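Bifunctional endomannanase/endoglucanase (Caldanaerobius polysaccharolyticus, PDB 3W0K) probably hydrolyses the internal beta-1,4 linkages of mannans and of cellulose-type glucans, as a bifunctional endomannanase/endoglucanase of glycoside hydrolase family 5. Local coordinates at residues 10-15 against 40-45; 131-136 against 170-175; 236-241 against 278-283. All coordinates share one frame; numbering follows the deposited sequence.

Contact 1 of 3, residues 10-15 against 40-45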
loop_
_atom_site.group_PDB
_atom_site.type_symbol
_atom_site.label_atom_id
_atom_site.label_comp_id
_atom_site.label_asym_id
_atom_site.label_seq_id
_atom_site.Cartn_x
_atom_site.Cartn_y
_atom_site.Cartn_z
ATOM N N TRP A 10 9.143 -8.452 0.167
ATOM C CA TRP A 10 10.338 -9.095 -0.386
ATOM C C TRP A 10 11.515 -8.166 -0.690
ATOM O O TRP A 10 12.668 -8.583 -0.605
ATOM C CB TRP A 10 9.973 -9.890 -1.642
ATOM C CG TRP A 10 8.839 -10.857 -1.441
ATOM C CD1 TRP A 10 8.520 -11.531 -0.296
ATOM C CD2 TRP A 10 7.874 -11.254 -2.421
ATOM N NE1 TRP A 10 7.415 -12.324 -0.504
ATOM C CE2 TRP A 10 6.999 -12.173 -1.800
ATOM C CE3 TRP A 10 7.665 -10.923 -3.767
ATOM C CZ2 TRP A 10 5.930 -12.765 -2.478
ATOM C CZ3 TRP A 10 6.599 -11.512 -4.442
ATOM C CH2 TRP A 10 5.746 -12.422 -3.796
ATOM N N MET A 11 11.227 -6.912 -1.038
ATOM C CA MET A 11 12.271 -5.929 -1.351
ATOM C C MET A 11 11.866 -4.607 -0.695
ATOM O O MET A 11 12.124 -3.516 -1.212
ATOM C CB MET A 11 12.386 -5.762 -2.875
ATOM C CG MET A 11 13.630 -5.017 -3.337
ATOM S SD MET A 11 13.682 -4.682 -5.120
ATOM C CE MET A 11 13.653 -6.295 -5.733
ATOM N N TYR A 12 11.304 -4.736 0.500
ATOM C CA TYR A 12 10.780 -3.621 1.281
ATOM C C TYR A 12 11.770 -2.630 1.900
ATOM O O TYR A 12 11.603 -1.419 1.753
ATOM C CB TYR A 12 9.855 -4.199 2.355
ATOM C CG TYR A 12 9.142 -3.192 3.214
ATOM C CD1 TYR A 12 8.445 -2.127 2.649
ATOM C CD2 TYR A 12 9.143 -3.319 4.601
ATOM C CE1 TYR A 12 7.770 -1.216 3.441
ATOM C CE2 TYR A 12 8.466 -2.412 5.406
ATOM C CZ TYR A 12 7.782 -1.361 4.819
ATOM O OH TYR A 12 7.126 -0.450 5.611
ATOM N N VAL A 13 12.764 -3.134 2.623
ATOM C CA VAL A 13 13.750 -2.266 3.267
ATOM C C VAL A 13 15.165 -2.778 3.029
ATOM O O VAL A 13 15.480 -3.932 3.322
ATOM C CB VAL A 13 13.496 -2.149 4.796
ATOM C CG1 VAL A 13 14.607 -1.342 5.459
ATOM C CG2 VAL A 13 12.157 -1.476 5.062
ATOM N N TRP A 14 16.008 -1.909 2.482
ATOM C CA TRP A 14 17.389 -2.262 2.201
ATOM C C TRP A 14 18.294 -2.027 3.400
ATOM O O TRP A 14 18.050 -1.143 4.222
ATOM C CB TRP A 14 17.912 -1.463 0.999
ATOM C CG TRP A 14 19.394 -1.631 0.745
ATOM C CD1 TRP A 14 19.996 -2.618 0.019
ATOM C CD2 TRP A 14 20.450 -0.794 1.237
ATOM N NE1 TRP A 14 21.361 -2.451 0.031
ATOM C CE2 TRP A 14 21.666 -1.339 0.771
ATOM C CE3 TRP A 14 20.486 0.361 2.030
ATOM C CZ2 TRP A 14 22.908 -0.766 1.072
ATOM C CZ3 TRP A 14 21.723 0.931 2.331
ATOM C CH2 TRP A 14 22.915 0.362 1.851
ATOM N N GLU A 15 19.338 -2.847 3.475
ATOM C CA GLU A 15 20.369 -2.782 4.500
ATOM C C GLU A 15 21.622 -3.246 3.763
ATOM O O GLU A 15 21.530 -4.065 2.846
ATOM C CB GLU A 15 20.051 -3.731 5.650
ATOM N N ARG A 40 0.755 -6.341 -3.938
ATOM C CA ARG A 40 1.414 -5.043 -3.990
ATOM C C ARG A 40 2.826 -5.272 -3.472
ATOM O O ARG A 40 3.022 -5.938 -2.452
ATOM C CB ARG A 40 0.688 -4.002 -3.135
ATOM C CG ARG A 40 1.367 -2.626 -3.132
ATOM C CD ARG A 40 0.455 -1.587 -2.513
ATOM N NE ARG A 40 1.031 -0.240 -2.467
ATOM C CZ ARG A 40 1.605 0.301 -1.395
ATOM N NH1 ARG A 40 1.718 -0.396 -0.276
ATOM N NH2 ARG A 40 1.935 1.590 -1.398
ATOM N N ILE A 41 3.807 -4.753 -4.203
ATOM C CA ILE A 41 5.205 -4.917 -3.840
ATOM C C ILE A 41 5.874 -3.569 -3.565
ATOM O O ILE A 41 6.344 -2.904 -4.491
ATOM C CB ILE A 41 5.986 -5.647 -4.969
ATOM C CG1 ILE A 41 5.301 -6.971 -5.331
ATOM C CG2 ILE A 41 7.424 -5.919 -4.531
ATOM C CD1 ILE A 41 5.364 -8.016 -4.241
ATOM N N PRO A 42 5.876 -3.124 -2.297
ATOM C CA PRO A 42 6.498 -1.845 -1.922
ATOM C C PRO A 42 8.010 -2.053 -1.823
ATOM O O PRO A 42 8.472 -2.875 -1.034
ATOM C CB PRO A 42 5.868 -1.551 -0.560
ATOM C CG PRO A 42 5.654 -2.926 0.015
ATOM C CD PRO A 42 5.122 -3.701 -1.168
ATOM N N VAL A 43 8.777 -1.313 -2.621
ATOM C CA VAL A 43 10.229 -1.485 -2.628
ATOM C C VAL A 43 11.062 -0.272 -2.210
ATOM O O VAL A 43 10.593 0.864 -2.243
ATOM C CB VAL A 43 10.730 -2.002 -4.009
ATOM C CG1 VAL A 43 9.952 -3.248 -4.420
ATOM C CG2 VAL A 43 10.602 -0.922 -5.078
ATOM N N ASP A 44 12.306 -0.551 -1.828
ATOM C CA ASP A 44 13.284 0.447 -1.389
ATOM C C ASP A 44 14.271 0.632 -2.548
ATOM O O ASP A 44 14.983 -0.305 -2.911
ATOM C CB ASP A 44 14.005 -0.107 -0.146
ATOM C CG ASP A 44 14.945 0.891 0.511
ATOM O OD1 ASP A 44 15.455 1.811 -0.159
ATOM O OD2 ASP A 44 15.191 0.729 1.722
ATOM N N TYR A 45 14.321 1.836 -3.118
ATOM C CA TYR A 45 15.211 2.110 -4.250
ATOM C C TYR A 45 16.694 1.895 -3.952
ATOM O O TYR A 45 17.498 1.765 -4.877
ATOM C CB TYR A 45 14.978 3.526 -4.808
ATOM C CG TYR A 45 15.689 4.637 -4.064
ATOM C CD1 TYR A 45 16.911 5.130 -4.521
ATOM C CD2 TYR A 45 15.144 5.197 -2.913
ATOM C CE1 TYR A 45 17.577 6.153 -3.848
ATOM C CE2 TYR A 45 15.799 6.226 -2.232
ATOM C CZ TYR A 45 17.016 6.696 -2.706
ATOM O OH TYR A 45 17.677 7.706 -2.046
HETATM O O HOH W 1 8.594 -5.662 -1.172
#
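Met11 and Val43 form the apolar centre where the loop after the first strand of the beta/alpha barrel lies over the second strand, 38-44. Met11 CB lies 3.8 Å from Val43 CG1, and the sulfur rests on the same valine; CG stands anti to the backbone N (chi1 -167°) and the chain bends at chi3, and the Met11 side chain also touches Tyr64, Ile65 and Tyr68 of helix 62-74. To one side, Ile41 CD1 meets the six-membered ring of Trp10 at CZ3, 3.7 Å away, and Tyr12 brings ring atom CD1 to 3.9 Å from Pro42 CG. The Pro42 carbonyl oxygen lies at the edge of the Tyr12 ring, in its plane, and also receives a CA-H...O contact from Tyr12 CA.

Outward, the backbones are tied without regular strand pairing. A water accepts from Met11 N and donates to Pro42 O, while Asp44 N donates directly to Met11 O over 3.0 Å. That same oxygen takes a CA-H...O contact from Val43 CA, so one carbonyl serves two neighbours. Tyr12 also approaches a bound Tris molecule, consistent with a pocket at this end of the barrel. At the polar edge Asp44, salt-bridged to Arg46 as well, accepts from Trp14 N at OD2: 2.9 Å, nearly straight at 175°, the N-H arriving 45° out of the carboxylate plane.

Contact 2 of 3, residues 131-136 against 170-175; sequences SFDLVN and EIVIDG
Ser131 meets Glu170 through a water, which bridges Ser131 OG and Glu170 OE1; His78 also bonds the hydroxyl. Phe132 then supplies the parallel-strand evidence, its N donating to Glu170 O (2.9 Å) and its O accepting from Val172 N (2.7 Å), with the short strand axes 21° apart. Asp133 carries its carboxylate anti to the backbone N (chi1 -175°) to Asp174, where Asp133 OD1 and Asp174 OD1 lie 2.7 Å apart, the two carboxylate planes turned 49° from each other. Arg40 pairs with Asp133 OD2 and Arg196 with Asp174 OD2, placing a positive group beside each acid. Leu134 N extends the bonding to Val172 O at 3.0 Å, and its CG packs 3.7 Å from Ile171 CG2. Beyond it, a water accepts from both Val135 N and Asp174 N where direct pairing has ended. Asn136, bonded through OD1 to Arg40 and close to a bound Tris molecule, sets its CA 3.3 Å from Asp174 OD2. The contact is the strand pair of a beta-alpha-beta unit in the TIM barrel: helix 148-165 covers Leu134, Ile171 and Ile173, and strands 78-83 and 192-197 flank the pair.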
loop_
_atom_site.group_PDB
_atom_site.type_symbol
_atom_site.label_atom_id
_atom_site.label_comp_id
_atom_site.label_asym_id
_atom_site.label_seq_id
_atom_site.Cartn_x
_atom_site.Cartn_y
_atom_site.Cartn_z
ATOM N N SER A 131 0.721 -2.855 -12.641
ATOM C CA SER A 131 0.415 -1.442 -12.437
ATOM C C SER A 131 1.556 -0.803 -11.645
ATOM O O SER A 131 2.315 -1.502 -10.966
ATOM C CB SER A 131 -0.926 -1.249 -11.714
ATOM O OG SER A 131 -0.930 -1.835 -10.426
ATOM N N PHE A 132 1.688 0.517 -11.766
ATOM C CA PHE A 132 2.734 1.277 -11.082
ATOM C C PHE A 132 2.125 2.212 -10.039
ATOM O O PHE A 132 1.350 3.099 -10.389
ATOM C CB PHE A 132 3.506 2.151 -12.085
ATOM C CG PHE A 132 4.344 1.388 -13.085
ATOM C CD1 PHE A 132 4.594 0.025 -12.944
ATOM C CD2 PHE A 132 4.907 2.062 -14.167
ATOM C CE1 PHE A 132 5.395 -0.654 -13.866
ATOM C CE2 PHE A 132 5.708 1.393 -15.092
ATOM C CZ PHE A 132 5.952 0.032 -14.941
ATOM N N ASP A 133 2.496 2.018 -8.774
ATOM C CA ASP A 133 2.024 2.845 -7.654
ATOM C C ASP A 133 3.204 3.787 -7.394
ATOM O O ASP A 133 4.180 3.420 -6.742
ATOM C CB ASP A 133 1.741 1.936 -6.452
ATOM C CG ASP A 133 1.140 2.670 -5.269
ATOM O OD1 ASP A 133 0.789 3.867 -5.377
ATOM O OD2 ASP A 133 1.013 2.023 -4.212
ATOM N N LEU A 134 3.084 5.013 -7.899
ATOM C CA LEU A 134 4.164 6.001 -7.865
ATOM C C LEU A 134 5.013 6.203 -6.620
ATOM O O LEU A 134 6.240 6.072 -6.673
ATOM C CB LEU A 134 3.672 7.342 -8.420
ATOM C CG LEU A 134 2.980 7.250 -9.785
ATOM C CD1 LEU A 134 2.798 8.654 -10.347
ATOM C CD2 LEU A 134 3.799 6.410 -10.767
ATOM N N VAL A 135 4.382 6.541 -5.505
ATOM C CA VAL A 135 5.135 6.753 -4.280
ATOM C C VAL A 135 4.240 6.475 -3.084
ATOM O O VAL A 135 3.115 6.969 -2.997
ATOM C CB VAL A 135 5.771 8.181 -4.232
ATOM C CG1 VAL A 135 4.713 9.265 -4.426
ATOM C CG2 VAL A 135 6.533 8.381 -2.924
ATOM N N ASN A 136 4.735 5.644 -2.176
ATOM C CA ASN A 136 3.954 5.282 -1.010
ATOM C C ASN A 136 3.661 6.422 -0.050
ATOM O O ASN A 136 4.545 7.194 0.307
ATOM C CB ASN A 136 4.636 4.157 -0.227
ATOM C CG ASN A 136 3.854 3.769 1.017
ATOM O OD1 ASN A 136 2.850 3.071 0.931
ATOM N ND2 ASN A 136 4.292 4.256 2.174
ATOM N N GLU A 170 -1.140 1.080 -16.387
ATOM C CA GLU A 170 -2.027 1.529 -15.321
ATOM C C GLU A 170 -1.178 2.114 -14.202
ATOM O O GLU A 170 -0.172 1.528 -13.793
ATOM C CB GLU A 170 -2.876 0.367 -14.799
ATOM C CG GLU A 170 -3.857 0.749 -13.697
ATOM C CD GLU A 170 -4.756 -0.407 -13.306
ATOM O OE1 GLU A 170 -4.632 -0.904 -12.170
ATOM O OE2 GLU A 170 -5.578 -0.830 -14.147
ATOM N N ILE A 171 -1.587 3.283 -13.729
ATOM C CA ILE A 171 -0.875 3.998 -12.682
ATOM C C ILE A 171 -1.765 4.201 -11.466
ATOM O O ILE A 171 -2.969 4.424 -11.591
ATOM C CB ILE A 171 -0.363 5.360 -13.218
ATOM C CG1 ILE A 171 0.674 5.118 -14.319
ATOM C CG2 ILE A 171 0.247 6.192 -12.095
ATOM C CD1 ILE A 171 1.007 6.347 -15.142
ATOM N N VAL A 172 -1.156 4.077 -10.291
ATOM C CA VAL A 172 -1.840 4.233 -9.016
ATOM C C VAL A 172 -1.117 5.311 -8.217
ATOM O O VAL A 172 0.112 5.401 -8.256
ATOM C CB VAL A 172 -1.789 2.915 -8.194
ATOM C CG1 VAL A 172 -2.566 3.063 -6.890
ATOM C CG2 VAL A 172 -2.326 1.750 -9.015
ATOM N N ILE A 173 -1.887 6.157 -7.538
ATOM C CA ILE A 173 -1.319 7.209 -6.697
ATOM C C ILE A 173 -1.927 7.109 -5.306
ATOM O O ILE A 173 -3.114 6.805 -5.163
ATOM C CB ILE A 173 -1.535 8.633 -7.283
ATOM C CG1 ILE A 173 -3.021 8.948 -7.456
ATOM C CG2 ILE A 173 -0.798 8.771 -8.608
ATOM C CD1 ILE A 173 -3.276 10.410 -7.841
ATOM N N ASP A 174 -1.096 7.303 -4.285
ATOM C CA ASP A 174 -1.529 7.222 -2.889
ATOM C C ASP A 174 -2.036 8.551 -2.352
ATOM O O ASP A 174 -1.537 9.615 -2.721
ATOM C CB ASP A 174 -0.379 6.744 -1.992
ATOM C CG ASP A 174 -0.055 5.268 -2.166
ATOM O OD1 ASP A 174 -0.521 4.636 -3.140
ATOM O OD2 ASP A 174 0.682 4.736 -1.310
ATOM N N GLY A 175 -3.006 8.475 -1.444
ATOM C CA GLY A 175 -3.561 9.676 -0.851
ATOM C C GLY A 175 -2.556 10.469 -0.032
ATOM O O GLY A 175 -1.546 9.934 0.438
HETATM O O HOH W 2 -3.572 -1.720 -9.415
HETATM O O HOH W 3 1.585 7.916 -5.098
#

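Contact 3 of 3, residues 236-241 against 278-283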
loop_
_atom_site.group_PDB
_atom_site.type_symbol
_atom_site.label_atom_id
_atom_site.label_comp_id
_atom_site.label_asym_id
_atom_site.label_seq_id
_atom_site.Cartn_x
_atom_site.Cartn_y
_atom_site.Cartn_z
ATOM N N THR A 236 -18.368 6.962 11.744
ATOM C CA THR A 236 -17.169 7.796 11.692
ATOM C C THR A 236 -16.309 7.369 10.507
ATOM O O THR A 236 -15.691 8.204 9.845
ATOM C CB THR A 236 -16.346 7.682 12.986
ATOM O OG1 THR A 236 -17.209 7.851 14.117
ATOM C CG2 THR A 236 -15.275 8.762 13.030
ATOM N N LEU A 237 -16.276 6.064 10.240
ATOM C CA LEU A 237 -15.509 5.548 9.109
ATOM C C LEU A 237 -16.120 6.043 7.800
ATOM O O LEU A 237 -15.399 6.332 6.844
ATOM C CB LEU A 237 -15.451 4.019 9.140
ATOM C CG LEU A 237 -14.476 3.421 10.155
ATOM C CD1 LEU A 237 -14.753 1.938 10.348
ATOM C CD2 LEU A 237 -13.041 3.646 9.680
ATOM N N ARG A 238 -17.448 6.157 7.762
ATOM C CA ARG A 238 -18.125 6.654 6.567
ATOM C C ARG A 238 -17.735 8.114 6.342
ATOM O O ARG A 238 -17.519 8.537 5.208
ATOM C CB ARG A 238 -19.646 6.536 6.708
ATOM C CG ARG A 238 -20.171 5.110 6.687
ATOM C CD ARG A 238 -21.695 5.095 6.775
ATOM N NE ARG A 238 -22.241 3.740 6.754
ATOM C CZ ARG A 238 -22.472 3.036 5.650
ATOM N NH1 ARG A 238 -22.204 3.545 4.456
ATOM N NH2 ARG A 238 -22.981 1.816 5.742
ATOM N N GLU A 239 -17.655 8.880 7.431
ATOM C CA GLU A 239 -17.266 10.287 7.350
ATOM C C GLU A 239 -15.840 10.381 6.815
ATOM O O GLU A 239 -15.544 11.201 5.947
ATOM C CB GLU A 239 -17.341 10.953 8.723
ATOM C CG GLU A 239 -18.753 11.140 9.256
ATOM C CD GLU A 239 -18.779 11.848 10.599
ATOM O OE1 GLU A 239 -18.066 12.866 10.753
ATOM O OE2 GLU A 239 -19.516 11.390 11.501
ATOM N N TYR A 240 -14.981 9.502 7.321
ATOM C CA TYR A 240 -13.578 9.443 6.922
ATOM C C TYR A 240 -13.425 9.109 5.438
ATOM O O TYR A 240 -12.549 9.650 4.759
ATOM C CB TYR A 240 -12.849 8.404 7.783
ATOM C CG TYR A 240 -11.471 8.031 7.294
ATOM C CD1 TYR A 240 -10.406 8.926 7.389
ATOM C CD2 TYR A 240 -11.234 6.783 6.728
ATOM C CE1 TYR A 240 -9.137 8.583 6.926
ATOM C CE2 TYR A 240 -9.973 6.432 6.263
ATOM C CZ TYR A 240 -8.932 7.331 6.364
ATOM O OH TYR A 240 -7.692 6.968 5.894
ATOM N N TYR A 241 -14.283 8.228 4.937
ATOM C CA TYR A 241 -14.227 7.824 3.538
ATOM C C TYR A 241 -15.064 8.669 2.582
ATOM O O TYR A 241 -14.942 8.521 1.367
ATOM C CB TYR A 241 -14.603 6.346 3.393
ATOM C CG TYR A 241 -13.525 5.391 3.856
ATOM C CD1 TYR A 241 -12.235 5.460 3.327
ATOM C CD2 TYR A 241 -13.789 4.422 4.820
ATOM C CE1 TYR A 241 -11.235 4.585 3.753
ATOM C CE2 TYR A 241 -12.799 3.545 5.253
ATOM C CZ TYR A 241 -11.522 3.636 4.716
ATOM O OH TYR A 241 -10.534 2.794 5.170
ATOM N N LEU A 278 -14.394 -3.793 6.360
ATOM C CA LEU A 278 -14.637 -4.713 5.253
ATOM C C LEU A 278 -16.070 -4.626 4.727
ATOM O O LEU A 278 -16.284 -4.673 3.514
ATOM C CB LEU A 278 -14.273 -6.147 5.649
ATOM C CG LEU A 278 -12.767 -6.411 5.759
ATOM C CD1 LEU A 278 -12.509 -7.763 6.399
ATOM C CD2 LEU A 278 -12.120 -6.335 4.382
ATOM N N SER A 279 -17.047 -4.472 5.622
ATOM C CA SER A 279 -18.442 -4.352 5.187
ATOM C C SER A 279 -18.606 -3.061 4.385
ATOM O O SER A 279 -19.390 -3.006 3.440
ATOM C CB SER A 279 -19.418 -4.398 6.372
ATOM O OG SER A 279 -19.240 -3.309 7.256
ATOM N N LEU A 280 -17.850 -2.029 4.755
ATOM C CA LEU A 280 -17.892 -0.765 4.028
ATOM C C LEU A 280 -17.275 -0.952 2.645
ATOM O O LEU A 280 -17.800 -0.449 1.657
ATOM C CB LEU A 280 -17.141 0.332 4.784
ATOM C CG LEU A 280 -17.900 1.000 5.928
ATOM C CD1 LEU A 280 -17.015 2.027 6.601
ATOM C CD2 LEU A 280 -19.163 1.663 5.382
ATOM N N TYR A 281 -16.163 -1.681 2.576
ATOM C CA TYR A 281 -15.506 -1.919 1.292
ATOM C C TYR A 281 -16.423 -2.700 0.352
ATOM O O TYR A 281 -16.465 -2.427 -0.846
ATOM C CB TYR A 281 -14.180 -2.667 1.479
ATOM C CG TYR A 281 -13.141 -1.915 2.285
ATOM C CD1 TYR A 281 -13.236 -0.535 2.491
ATOM C CD2 TYR A 281 -12.070 -2.592 2.862
ATOM C CE1 TYR A 281 -12.288 0.147 3.257
ATOM C CE2 TYR A 281 -11.119 -1.924 3.625
ATOM C CZ TYR A 281 -11.234 -0.559 3.821
ATOM O OH TYR A 281 -10.298 0.085 4.596
ATOM N N LYS A 282 -17.182 -3.645 0.905
ATOM C CA LYS A 282 -18.112 -4.440 0.109
ATOM C C LYS A 282 -19.231 -3.547 -0.423
ATOM O O LYS A 282 -19.584 -3.615 -1.603
ATOM C CB LYS A 282 -18.710 -5.574 0.946
ATOM C CG LYS A 282 -19.562 -6.536 0.128
ATOM C CD LYS A 282 -20.111 -7.661 0.978
ATOM C CE LYS A 282 -20.843 -8.679 0.119
ATOM N NZ LYS A 282 -21.382 -9.801 0.934
ATOM N N GLU A 283 -19.758 -2.691 0.447
ATOM C CA GLU A 283 -20.829 -1.766 0.075
ATOM C C GLU A 283 -20.364 -0.787 -1.002
ATOM O O GLU A 283 -21.093 -0.506 -1.959
ATOM C CB GLU A 283 -21.301 -0.988 1.306
ATOM C CG GLU A 283 -22.408 0.021 1.016
ATOM C CD GLU A 283 -22.797 0.840 2.229
ATOM O OE1 GLU A 283 -22.780 0.298 3.353
ATOM O OE2 GLU A 283 -23.124 2.032 2.056
#
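Arg238 reaches Glu283 because its chain leaves with CG anti to the carbonyl carbon (chi1 -70°) and then runs extended to NE, while Glu283 sends CG anti to its own backbone N. The two side chains meet at about a right angle in an end-on, two-nitrogen salt bridge: Arg238 NH2 donates to Glu283 OE1 (2.8 Å), which offers its syn lone pair, and Arg238 NH1 donates to Glu283 OE2 (3.0 Å). Both oxygens lie close to the guanidinium plane, although the carboxylate plane is turned against it. Leu280 CD2 sits over the centre of one guanidinium face, 3.6 Å from Arg238 CZ, whereas its other methyl, CD1, touches Leu237 CB at 3.6 Å.

These residues join helices 234-249 and 267-284 on the outside of the beta/alpha barrel, their local axes 11.2 Å apart at an angle of 49°. With an alanine in place of Arg238, the Glu283 carboxylate would probably lose its charged mate and the Leu280 methyl its guanidinium cover. Deeper in, Tyr281 turns its edge toward the face of Tyr241 in an offset edge-to-face pair, ring planes at 70°. Tyr281 OH donates to Tyr241 OH over 2.8 Å, and the Tyr241 hydroxyl is bonded in addition to the carbonyl oxygen of Arg196, near the C-terminal end of strand 192-197.

How the contacts relate
From the N terminus, contact 1 comes first, setting the loop after strand 4-7 on strand 38-44 and closing a loop across helix 25-33. Contact 2 follows, closing strand 130-133 on strand 170-174 around helix 148-165. Contact 3 is last, joining helix 234-249 to helix 267-284 across strand 254-259. The three run in series, with no nesting or crossing. Contacts 1 and 2 reach the same barrel sheet and touch directly through Arg40, a residue of the first that reaches side chains of the second. Contact 3 belongs to the outer helices: its centre is about 29 Å from that of contact 1, on the opposite side of the chain's centre.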